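Local structure of probable transcriptional regulatory protein NarL (Mycobacterium tuberculosis, 3EUL) at residues Leu66-Met71 with Leu116-Thr121. The protein probably acts, once phosphorylated by the sensor kinase NarS, as a DNA-binding transcription regulator of genes of aerobic nitrate metabolism. Residues are numbered along the deposited sequence; the frame is centred on the assembly and turned at random.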
# COMPACT_ATOMS: atom_id res chain seq x y z
N LEU A 66 1.65 0.90 0.14
CA LEU A 66 1.17 -0.33 -0.48
C LEU A 66 0.94 -1.40 0.55
O LEU A 66 1.91 -1.96 1.10
CB LEU A 66 2.19 -0.80 -1.51
CG LEU A 66 1.92 -2.12 -2.22
CD1 LEU A 66 0.59 -2.10 -2.97
CD2 LEU A 66 3.14 -2.36 -3.18
N LEU A 67 -0.35 -1.70 0.84
CA LEU A 67 -0.72 -2.49 2.01
C LEU A 67 -1.58 -3.71 1.68
O LEU A 67 -2.52 -3.64 0.89
CB LEU A 67 -1.54 -1.64 2.95
CG LEU A 67 -0.95 -0.32 3.43
CD1 LEU A 67 -1.93 0.36 4.38
CD2 LEU A 67 0.39 -0.59 4.09
N ASP A 68 -1.25 -4.84 2.29
CA ASP A 68 -2.10 -6.02 2.15
C ASP A 68 -3.49 -5.68 2.66
O ASP A 68 -3.63 -5.02 3.68
CB ASP A 68 -1.47 -7.19 2.91
CG ASP A 68 -2.27 -8.47 2.85
OD1 ASP A 68 -2.87 -8.81 1.83
OD2 ASP A 68 -2.24 -9.17 3.88
N TYR A 69 -4.52 -6.13 1.97
CA TYR A 69 -5.88 -5.90 2.44
C TYR A 69 -6.08 -6.52 3.85
O TYR A 69 -6.65 -5.89 4.71
CB TYR A 69 -6.91 -6.42 1.43
CG TYR A 69 -8.30 -6.29 1.92
CD1 TYR A 69 -8.87 -5.06 2.12
CD2 TYR A 69 -9.06 -7.41 2.21
CE1 TYR A 69 -10.16 -4.94 2.59
CE2 TYR A 69 -10.35 -7.30 2.68
CZ TYR A 69 -10.89 -6.08 2.89
OH TYR A 69 -12.19 -5.98 3.31
N ARG A 70 -5.55 -7.71 4.06
CA ARG A 70 -5.72 -8.43 5.32
C ARG A 70 -4.53 -8.31 6.27
O ARG A 70 -3.99 -9.30 6.76
CB ARG A 70 -6.08 -9.89 5.06
CG ARG A 70 -7.56 -10.04 4.64
CD ARG A 70 -8.45 -10.35 5.83
NE ARG A 70 -8.15 -11.72 6.24
CZ ARG A 70 -8.83 -12.46 7.11
NH1 ARG A 70 -9.89 -11.99 7.74
NH2 ARG A 70 -8.40 -13.69 7.36
N MET A 71 -4.15 -7.10 6.59
CA MET A 71 -3.16 -6.92 7.65
C MET A 71 -3.83 -7.22 8.98
O MET A 71 -4.99 -6.87 9.16
CB MET A 71 -2.63 -5.53 7.61
CG MET A 71 -1.57 -5.37 6.51
SD MET A 71 -1.05 -3.70 6.52
CE MET A 71 -2.65 -2.89 6.56
N LEU A 116 -5.12 -4.05 -6.00
CA LEU A 116 -4.30 -4.86 -6.89
C LEU A 116 -4.37 -6.31 -6.40
O LEU A 116 -4.68 -6.55 -5.24
CB LEU A 116 -2.83 -4.40 -6.83
CG LEU A 116 -2.59 -2.91 -7.03
CD1 LEU A 116 -1.12 -2.56 -6.69
CD2 LEU A 116 -2.94 -2.56 -8.48
N LEU A 117 -4.07 -7.24 -7.29
CA LEU A 117 -4.04 -8.65 -6.96
C LEU A 117 -2.62 -9.13 -6.72
O LEU A 117 -1.70 -8.59 -7.29
CB LEU A 117 -4.69 -9.46 -8.07
CG LEU A 117 -6.17 -9.77 -7.83
CD1 LEU A 117 -6.92 -8.62 -7.16
CD2 LEU A 117 -6.84 -10.19 -9.12
N LYS A 118 -2.46 -10.16 -5.88
CA LYS A 118 -1.11 -10.63 -5.54
C LYS A 118 -0.43 -11.37 -6.71
O LYS A 118 0.76 -11.65 -6.63
CB LYS A 118 -1.11 -11.46 -4.25
CG LYS A 118 -1.01 -10.57 -3.02
CD LYS A 118 -0.75 -11.32 -1.72
CE LYS A 118 -0.58 -10.31 -0.58
NZ LYS A 118 -0.12 -10.93 0.70
N ASP A 119 -1.17 -11.64 -7.79
CA ASP A 119 -0.55 -12.22 -8.99
C ASP A 119 0.13 -11.18 -9.89
O ASP A 119 0.60 -11.51 -10.98
CB ASP A 119 -1.56 -13.07 -9.79
CG ASP A 119 -2.62 -12.23 -10.50
OD1 ASP A 119 -2.71 -11.01 -10.25
OD2 ASP A 119 -3.36 -12.81 -11.30
N SER A 120 0.18 -9.93 -9.45
CA SER A 120 0.89 -8.89 -10.18
C SER A 120 2.37 -9.21 -10.35
O SER A 120 3.00 -9.80 -9.48
CB SER A 120 0.73 -7.54 -9.47
OG SER A 120 -0.64 -7.23 -9.29
N THR A 121 2.90 -8.80 -11.50
CA THR A 121 4.31 -8.93 -11.79
C THR A 121 5.13 -7.83 -11.15
O THR A 121 4.61 -6.83 -10.69
CB THR A 121 4.55 -8.86 -13.30
OG1 THR A 121 4.14 -7.58 -13.79
CG2 THR A 121 3.79 -9.97 -14.03
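K118 reaches D68 at the C-terminal ends of the strands of the parallel sheet in this CheY-like receiver domain, pairing the probable phosphoacceptor aspartate, here unmodified, with a residue that matches the conserved lysine of such receivers. Strand 91-96 lies between strands 64-68 and 114-117, and at D68 and K118 the CA atoms are still 9.0 Å apart, so side chains alone make the contact. K118 bridges the gap with a chain extended beyond CG (chi3 176°), meeting the D68 side chain at about a right angle. The resulting salt bridge is long, 3.7 Å from NZ to D68 OD1, and K118 CE lies marginally nearer that oxygen, at 3.6 Å. NZ has its stronger partner in D22, through a salt bridge to OD2, while F27 adds a cation-pi contact. D68 turns its carboxylate to this site with CG anti to the backbone N (chi1 180°). L66 and L116 cross at about a right angle, their CD1 methyls 4.1 Å apart, beneath helix 122-134, where I125 and V129 touch L66 and A128 touches L116. Beyond K118, a hydrogen bond from S120 N to L117 O (3.2 Å) closes a type I turn; S120 OG donates another to that oxygen at 2.6 Å, in the carbonyl plane.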